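Local coordinates for protein yncA (PDB 3DR6) that probably transfers an acetyl group from acetyl-coenzyme A to an acceptor molecule, as a putative acetyltransferase of the GNAT family, at residues V120-Q126 against L156-Q162; I108-R112 against Q162-D166. All blocks are in the same frame, centred on the assembly; numbering follows the deposited sequence.

Interaction 1: residues V120-Q126 against L156-Q162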
ATOM      1  N   VAL C 120     -10.829  -0.359   1.909  1.00 16.06           N
ATOM      2  CA  VAL C 120      -9.989  -1.458   2.339  1.00 15.79           C
ATOM      3  C   VAL C 120      -9.737  -1.338   3.841  1.00 16.47           C
ATOM      4  O   VAL C 120      -9.483  -0.230   4.339  1.00 16.59           O
ATOM      5  CB  VAL C 120      -8.647  -1.391   1.597  1.00 15.60           C
ATOM      6  CG1 VAL C 120      -7.670  -2.480   2.128  1.00 15.59           C
ATOM      7  CG2 VAL C 120      -8.853  -1.579   0.114  1.00 15.83           C
ATOM      8  N   ALA C 121      -9.762  -2.474   4.538  1.00 15.65           N
ATOM      9  CA  ALA C 121      -9.326  -2.552   5.907  1.00 15.95           C
ATOM     10  C   ALA C 121      -8.063  -3.414   5.970  1.00 15.93           C
ATOM     11  O   ALA C 121      -8.011  -4.473   5.355  1.00 16.37           O
ATOM     12  CB  ALA C 121     -10.446  -3.175   6.772  1.00 14.73           C
ATOM     13  N   GLY C 122      -7.048  -2.943   6.688  1.00 16.86           N
ATOM     14  CA  GLY C 122      -5.832  -3.726   6.958  1.00 18.07           C
ATOM     15  C   GLY C 122      -5.944  -4.179   8.406  1.00 19.63           C
ATOM     16  O   GLY C 122      -6.058  -3.348   9.321  1.00 21.04           O
ATOM     17  N   ILE C 123      -5.970  -5.492   8.613  1.00 18.96           N
ATOM     18  CA  ILE C 123      -6.292  -6.073   9.909  1.00 18.88           C
ATOM     19  C   ILE C 123      -5.227  -7.126  10.232  1.00 19.45           C
ATOM     20  O   ILE C 123      -4.864  -7.936   9.366  1.00 19.44           O
ATOM     21  CB  ILE C 123      -7.721  -6.746   9.877  1.00 18.19           C
ATOM     22  CG1 ILE C 123      -8.814  -5.771   9.427  1.00 19.19           C
ATOM     23  CG2 ILE C 123      -8.063  -7.353  11.242  1.00 18.16           C
ATOM     24  CD1 ILE C 123     -10.152  -6.478   9.094  1.00 17.88           C
ATOM     25  N   GLU C 124      -4.679  -7.102  11.456  1.00 20.13           N
ATOM     26  CA  GLU C 124      -3.783  -8.201  11.858  1.00 19.76           C
ATOM     27  C   GLU C 124      -4.570  -9.510  11.756  1.00 20.04           C
ATOM     28  O   GLU C 124      -5.692  -9.582  12.233  1.00 20.07           O
ATOM     29  CB  GLU C 124      -3.261  -8.022  13.271  1.00 20.42           C
ATOM     30  CG  GLU C 124      -2.068  -8.954  13.511  1.00 22.48           C
ATOM     31  CD  GLU C 124      -1.828  -9.264  14.944  1.00 24.87           C
ATOM     32  OE1 GLU C 124      -2.585  -8.766  15.812  1.00 26.26           O
ATOM     33  OE2 GLU C 124      -0.847 -10.009  15.204  1.00 26.35           O
ATOM     34  N   SER C 125      -3.992 -10.535  11.135  1.00 19.92           N
ATOM     35  CA  SER C 125      -4.769 -11.695  10.714  1.00 20.79           C
ATOM     36  C   SER C 125      -5.408 -12.463  11.882  1.00 22.00           C
ATOM     37  O   SER C 125      -6.438 -13.144  11.702  1.00 22.45           O
ATOM     38  CB  SER C 125      -3.931 -12.639   9.872  1.00 20.50           C
ATOM     39  OG  SER C 125      -3.454 -12.000   8.695  1.00 20.57           O
ATOM     40  N   GLN C 126      -4.811 -12.316  13.061  1.00 22.08           N
ATOM     41  CA  GLN C 126      -5.266 -13.024  14.249  1.00 23.43           C
ATOM     42  C   GLN C 126      -6.419 -12.309  14.998  1.00 23.33           C
ATOM     43  O   GLN C 126      -7.043 -12.892  15.929  1.00 24.17           O
ATOM     44  CB  GLN C 126      -4.052 -13.358  15.143  1.00 23.35           C
ATOM     45  CG  GLN C 126      -3.069 -14.413  14.486  1.00 26.40           C
ATOM     46  CD  GLN C 126      -2.138 -13.857  13.326  1.00 29.32           C
ATOM     47  OE1 GLN C 126      -2.117 -12.650  13.013  1.00 28.37           O
ATOM     48  NE2 GLN C 126      -1.364 -14.767  12.704  1.00 29.92           N
ATOM     49  N   LEU C 156       4.445 -10.095  11.763  1.00 15.97           N
ATOM     50  CA  LEU C 156       2.993  -9.988  11.788  1.00 16.58           C
ATOM     51  C   LEU C 156       2.390 -10.334  10.436  1.00 16.56           C
ATOM     52  O   LEU C 156       2.970  -9.984   9.376  1.00 15.27           O
ATOM     53  CB  LEU C 156       2.566  -8.559  12.168  1.00 17.15           C
ATOM     54  CG  LEU C 156       3.070  -7.977  13.485  1.00 19.98           C
ATOM     55  CD1 LEU C 156       2.545  -6.547  13.638  1.00 22.95           C
ATOM     56  CD2 LEU C 156       2.639  -8.842  14.670  1.00 20.13           C
ATOM     57  N   ASP C 157       1.224 -11.002  10.476  1.00 15.73           N
ATOM     58  CA  ASP C 157       0.470 -11.348   9.267  1.00 15.80           C
ATOM     59  C   ASP C 157      -0.630 -10.309   9.042  1.00 15.60           C
ATOM     60  O   ASP C 157      -1.265  -9.825  10.010  1.00 14.60           O
ATOM     61  CB  ASP C 157      -0.158 -12.737   9.380  1.00 16.84           C
ATOM     62  CG  ASP C 157       0.873 -13.833   9.692  1.00 17.21           C
ATOM     63  OD1 ASP C 157       2.099 -13.646   9.493  1.00 14.87           O
ATOM     64  OD2 ASP C 157       0.422 -14.903  10.167  1.00 21.70           O
ATOM     65  N   LEU C 158      -0.840  -9.964   7.774  1.00 14.63           N
ATOM     66  CA  LEU C 158      -1.830  -8.932   7.418  1.00 15.24           C
ATOM     67  C   LEU C 158      -2.985  -9.549   6.644  1.00 15.63           C
ATOM     68  O   LEU C 158      -2.774 -10.285   5.667  1.00 15.91           O
ATOM     69  CB  LEU C 158      -1.177  -7.854   6.546  1.00 15.23           C
ATOM     70  CG  LEU C 158      -2.099  -6.726   6.045  1.00 16.40           C
ATOM     71  CD1 LEU C 158      -2.638  -5.949   7.225  1.00 18.65           C
ATOM     72  CD2 LEU C 158      -1.328  -5.774   5.135  1.00 17.70           C
ATOM     73  N   THR C 159      -4.195  -9.215   7.063  1.00 14.85           N
ATOM     74  CA  THR C 159      -5.385  -9.529   6.292  1.00 15.44           C
ATOM     75  C   THR C 159      -5.883  -8.219   5.669  1.00 15.62           C
ATOM     76  O   THR C 159      -5.953  -7.190   6.348  1.00 16.26           O
ATOM     77  CB  THR C 159      -6.459 -10.169   7.213  1.00 15.54           C
ATOM     78  OG1 THR C 159      -5.967 -11.442   7.663  1.00 16.80           O
ATOM     79  CG2 THR C 159      -7.786 -10.377   6.486  1.00 14.43           C
ATOM     80  N   PHE C 160      -6.179  -8.239   4.370  1.00 15.75           N
ATOM     81  CA  PHE C 160      -6.978  -7.152   3.815  1.00 15.64           C
ATOM     82  C   PHE C 160      -8.404  -7.624   3.667  1.00 15.84           C
ATOM     83  O   PHE C 160      -8.663  -8.748   3.211  1.00 15.84           O
ATOM     84  CB  PHE C 160      -6.518  -6.649   2.455  1.00 16.08           C
ATOM     85  CG  PHE C 160      -5.304  -5.764   2.489  1.00 15.84           C
ATOM     86  CD1 PHE C 160      -4.226  -6.071   1.659  1.00 14.53           C
ATOM     87  CD2 PHE C 160      -5.251  -4.603   3.300  1.00 14.10           C
ATOM     88  CE1 PHE C 160      -3.059  -5.235   1.634  1.00 16.29           C
ATOM     89  CE2 PHE C 160      -4.112  -3.772   3.266  1.00 13.89           C
ATOM     90  CZ  PHE C 160      -3.011  -4.101   2.428  1.00 15.49           C
HETATM   91  N   MSE C 161      -9.317  -6.763   4.079  1.00 14.83           N
HETATM   92  CA  MSE C 161     -10.727  -6.938   3.708  1.00 15.53           C
HETATM   93  C   MSE C 161     -11.209  -5.734   2.915  1.00 15.67           C
HETATM   94  O   MSE C 161     -10.649  -4.630   3.018  1.00 16.64           O
HETATM   95  CB  MSE C 161     -11.592  -7.168   4.932  1.00 15.25           C
HETATM   96  CG  MSE C 161     -11.116  -8.346   5.770  1.00 16.85           C
HETATM   97 SE   MSE C 161     -12.273  -8.660   7.344  0.70 14.34          SE
HETATM   98  CE  MSE C 161     -13.820  -9.360   6.431  1.00 17.12           C
ATOM     99  N   GLN C 162     -12.209  -5.943   2.081  1.00 15.32           N
ATOM    100  CA  GLN C 162     -12.677  -4.826   1.280  1.00 14.75           C
ATOM    101  C   GLN C 162     -14.190  -4.814   1.088  1.00 14.65           C
ATOM    102  O   GLN C 162     -14.838  -5.832   1.203  1.00 13.86           O
ATOM    103  CB  GLN C 162     -11.983  -4.774  -0.073  1.00 15.00           C
ATOM    104  CG  GLN C 162     -12.343  -5.928  -1.038  1.00 14.52           C
ATOM    105  CD  GLN C 162     -11.522  -5.851  -2.315  1.00 16.49           C
ATOM    106  OE1 GLN C 162     -10.328  -6.251  -2.335  1.00 16.47           O
ATOM    107  NE2 GLN C 162     -12.137  -5.335  -3.383  1.00 17.71           N
TER
HETATM  108  O   HOH W   1       0.107 -11.503  13.182  1.00 21.55           O
HETATM  109  O   HOH W   2      -7.247 -13.829   9.217  1.00 43.00           O

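Interaction 2: residues I108-R112 against Q162-D166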
ATOM      1  N   ILE C 108     -18.084   4.889   6.001  1.00 18.47           N
ATOM      2  CA  ILE C 108     -18.476   4.328   4.704  1.00 18.89           C
ATOM      3  C   ILE C 108     -19.388   5.295   3.940  1.00 18.33           C
ATOM      4  O   ILE C 108     -19.239   5.472   2.739  1.00 16.86           O
ATOM      5  CB  ILE C 108     -19.178   2.968   4.883  1.00 18.70           C
ATOM      6  CG1 ILE C 108     -18.166   1.893   5.277  1.00 20.06           C
ATOM      7  CG2 ILE C 108     -19.931   2.552   3.614  1.00 20.14           C
ATOM      8  CD1 ILE C 108     -18.790   0.676   5.986  1.00 21.67           C
ATOM      9  N   ASP C 109     -20.311   5.922   4.663  1.00 18.66           N
ATOM     10  CA  ASP C 109     -21.209   6.919   4.103  1.00 19.61           C
ATOM     11  C   ASP C 109     -20.419   8.085   3.541  1.00 19.23           C
ATOM     12  O   ASP C 109     -20.717   8.564   2.447  1.00 18.97           O
ATOM     13  CB  ASP C 109     -22.139   7.457   5.192  1.00 20.55           C
ATOM     14  CG  ASP C 109     -23.156   6.440   5.654  1.00 23.84           C
ATOM     15  OD1 ASP C 109     -23.460   5.497   4.903  1.00 27.32           O
ATOM     16  OD2 ASP C 109     -23.660   6.603   6.790  1.00 29.70           O
ATOM     17  N   GLU C 110     -19.409   8.528   4.296  1.00 17.55           N
ATOM     18  CA  GLU C 110     -18.556   9.641   3.878  1.00 17.11           C
ATOM     19  C   GLU C 110     -17.750   9.248   2.658  1.00 15.92           C
ATOM     20  O   GLU C 110     -17.584  10.052   1.756  1.00 15.85           O
ATOM     21  CB  GLU C 110     -17.644  10.133   5.012  1.00 17.26           C
ATOM     22  CG  GLU C 110     -18.384  10.745   6.222  1.00 19.20           C
ATOM     23  CD  GLU C 110     -19.321  11.897   5.868  1.00 21.51           C
ATOM     24  OE1 GLU C 110     -19.031  12.664   4.910  1.00 21.51           O
ATOM     25  OE2 GLU C 110     -20.358  12.032   6.558  1.00 23.13           O
ATOM     26  N   ALA C 111     -17.284   7.999   2.613  1.00 15.45           N
ATOM     27  CA  ALA C 111     -16.569   7.484   1.443  1.00 15.41           C
ATOM     28  C   ALA C 111     -17.437   7.552   0.168  1.00 15.94           C
ATOM     29  O   ALA C 111     -16.974   8.010  -0.878  1.00 15.95           O
ATOM     30  CB  ALA C 111     -16.048   6.049   1.707  1.00 13.91           C
ATOM     31  N   ARG C 112     -18.718   7.182   0.272  1.00 16.49           N
ATOM     32  CA  ARG C 112     -19.612   7.341  -0.889  1.00 17.26           C
ATOM     33  C   ARG C 112     -19.759   8.812  -1.334  1.00 17.24           C
ATOM     34  O   ARG C 112     -19.778   9.100  -2.528  1.00 17.51           O
ATOM     35  CB  ARG C 112     -20.983   6.710  -0.632  1.00 17.61           C
ATOM     36  CG  ARG C 112     -20.909   5.179  -0.468  1.00 16.88           C
ATOM     37  CD  ARG C 112     -22.256   4.493  -0.844  1.00 18.99           C
ATOM     38  NE  ARG C 112     -22.134   3.050  -0.627  1.00 18.84           N
ATOM     39  CZ  ARG C 112     -22.328   2.444   0.551  1.00 21.08           C
ATOM     40  NH1 ARG C 112     -22.722   3.117   1.613  1.00 20.57           N
ATOM     41  NH2 ARG C 112     -22.150   1.137   0.653  1.00 21.73           N
ATOM     42  N   GLN C 162     -12.209  -5.943   2.081  1.00 15.32           N
ATOM     43  CA  GLN C 162     -12.677  -4.826   1.280  1.00 14.75           C
ATOM     44  C   GLN C 162     -14.190  -4.814   1.088  1.00 14.65           C
ATOM     45  O   GLN C 162     -14.838  -5.832   1.203  1.00 13.86           O
ATOM     46  CB  GLN C 162     -11.983  -4.774  -0.073  1.00 15.00           C
ATOM     47  CG  GLN C 162     -12.343  -5.928  -1.038  1.00 14.52           C
ATOM     48  CD  GLN C 162     -11.522  -5.851  -2.315  1.00 16.49           C
ATOM     49  OE1 GLN C 162     -10.328  -6.251  -2.335  1.00 16.47           O
ATOM     50  NE2 GLN C 162     -12.137  -5.335  -3.383  1.00 17.71           N
ATOM     51  N   LEU C 163     -14.705  -3.630   0.787  1.00 14.32           N
ATOM     52  CA  LEU C 163     -16.127  -3.418   0.532  1.00 15.41           C
ATOM     53  C   LEU C 163     -16.246  -2.545  -0.696  1.00 14.71           C
ATOM     54  O   LEU C 163     -15.733  -1.413  -0.716  1.00 14.89           O
ATOM     55  CB  LEU C 163     -16.813  -2.727   1.729  1.00 15.57           C
ATOM     56  CG  LEU C 163     -18.266  -2.259   1.508  1.00 14.55           C
ATOM     57  CD1 LEU C 163     -19.202  -3.485   1.318  1.00 15.85           C
ATOM     58  CD2 LEU C 163     -18.720  -1.423   2.699  1.00 16.83           C
ATOM     59  N   GLN C 164     -16.904  -3.064  -1.724  1.00 14.37           N
ATOM     60  CA  GLN C 164     -17.192  -2.257  -2.922  1.00 14.24           C
ATOM     61  C   GLN C 164     -18.403  -1.384  -2.617  1.00 14.65           C
ATOM     62  O   GLN C 164     -19.424  -1.857  -2.108  1.00 14.12           O
ATOM     63  CB  GLN C 164     -17.425  -3.160  -4.143  1.00 14.01           C
ATOM     64  CG  GLN C 164     -17.416  -2.376  -5.440  1.00 15.64           C
ATOM     65  CD  GLN C 164     -17.445  -3.247  -6.678  1.00 16.43           C
ATOM     66  OE1 GLN C 164     -16.591  -4.126  -6.846  1.00 17.34           O
ATOM     67  NE2 GLN C 164     -18.401  -2.989  -7.565  1.00 17.53           N
ATOM     68  N   LEU C 165     -18.275  -0.093  -2.920  1.00 15.23           N
ATOM     69  CA  LEU C 165     -19.245   0.918  -2.488  1.00 14.75           C
ATOM     70  C   LEU C 165     -20.352   1.263  -3.508  1.00 14.28           C
ATOM     71  O   LEU C 165     -21.353   1.885  -3.154  1.00 13.57           O
ATOM     72  CB  LEU C 165     -18.482   2.184  -2.060  1.00 14.94           C
ATOM     73  CG  LEU C 165     -17.487   1.959  -0.901  1.00 16.69           C
ATOM     74  CD1 LEU C 165     -16.732   3.247  -0.531  1.00 17.11           C
ATOM     75  CD2 LEU C 165     -18.234   1.411   0.325  1.00 18.41           C
ATOM     76  N   ASP C 166     -20.174   0.835  -4.762  1.00 14.47           N
ATOM     77  CA  ASP C 166     -21.156   1.101  -5.828  1.00 15.26           C
ATOM     78  C   ASP C 166     -20.871   0.160  -6.988  1.00 15.64           C
ATOM     79  O   ASP C 166     -19.799  -0.438  -7.050  1.00 15.51           O
ATOM     80  CB  ASP C 166     -21.030   2.553  -6.310  1.00 14.61           C
ATOM     81  CG  ASP C 166     -19.699   2.810  -7.045  1.00 13.09           C
ATOM     82  OD1 ASP C 166     -19.635   2.571  -8.273  1.00 13.83           O
ATOM     83  OD2 ASP C 166     -18.729   3.282  -6.402  1.00 13.83           O
TER
HETATM   84  O   HOH W   3     -21.789  -1.032  -1.206  1.00 32.03           O

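Interaction 1: residues V120-Q126 against L156-Q162
Residues 120-124 and 156-162 run antiparallel, their axes 4.6 Å apart at closest approach and 157° from each other in direction. Ala121 and Met161 form one hydrogen-bonded pair, Ala121 N reaching Met161 O at 2.8 Å and Met161 N returning the bond to Ala121 O. Ile123 and Thr159 form the next, with Thr159 N 2.7 Å from Ile123 O. Past the strand's end, Ser125 N still donates to Asp157 O.

In the mixed sheet of this GNAT fold, strand 154-164 is inserted between 118-124 and 140-151, giving the 5-7-6 order, and side chains divide between the two faces. On the face of Val120 and Phe160, Val120 CG1 lies 3.4 Å from Phe160 CD2, brought there by a first torsion that sets it anti to the backbone N (175°). Ala121 O sits in plane at the edge of the Phe160 ring, while Leu158 CD2 covers one face toward the rim. The ring also meets Trp74 edge-to-face. On the other face, Ile123 CD1 approaches Met161 SE (selenomethionine) to 3.5 Å, beside His134 of helix 128-135.

Polar groups gather near Ser125. Its OG lies 2.8 Å from Thr159 OG1, and Gln144 on strand 140-151 hydrogen-bonds both hydroxyls. Bent at chi2 (75°), the Gln126 chain brings NE2 to 3.1 Å from Asp157 OD2, meeting the carboxylate from above its plane; Asp157 OD1 accepts from Gln147 N. One water bridges Glu124 OE2, Gln126 OE1 and Asp157 N.

Interaction 2: residues I108-R112 against Q162-D166
Helix 99-113 links strand 83-90 to its parallel neighbour 118-124 in a beta-alpha-beta crossover of the GNAT fold; its N-terminal end, as in other GNAT enzymes, probably faces the pyrophosphate of coenzyme A. Near its C-terminal end it packs on the close of strand 154-164 and the residues that follow. Leu165 carries most of the apolar contact. Its CD1 lies 3.7 Å from Ala111 CB, and its CD2 lies 3.9 Å from Ile108 CG2, so the two methyls meet helix residues about one turn apart. The other branch of Ile108 reaches toward the strand: CD1 stands 3.9 Å from Leu163 CD2, the two side chains crossing at about a right angle. Met119 of strand 118-124 touches both Ile108 and Ala111, while Phe139 packs on Ile108 and Leu163.

Arg112 lies at the exposed side of the contact. Its chain stays extended from CG to NE and carries the guanidinium obliquely across Leu165, where NE donates to Leu165 O at 2.9 Å. This bond is nearly straight (163° at the hydrogen), lies in the guanidinium plane and uses a carbonyl lone pair. In the same plane a water accepts from Arg112 NH2 and donates to Gln164 O, on the strand's last residue. The direct bond, just past the strand, and the water-mediated one together limit rotation of the guanidinium while Leu165 CD2 packs on one face.

Overall arrangement
After the N-terminal helices and the first four strands, the chain supplies helix 99-113, whose residues 108-112 form one side of interaction 2, and then strand 118-124, which enters interaction 1 through residues 120-126. After helix 128-135 and strand 140-151 it returns along strand 154-164, closing interaction 1 through residues 156-162. Only beyond this does 162-166 close interaction 2, so the smaller loop sits within the larger; Gln162 lies in both segments, though its contacts across are in interaction 1. The centres lie about 18 Å apart. Interaction 1 joins neighbouring strands; interaction 2 ties their sheet to the preceding helix. Gln162 hydrogen-bonds Pro146 of the second subunit, placing the shared strand at the dimer contact.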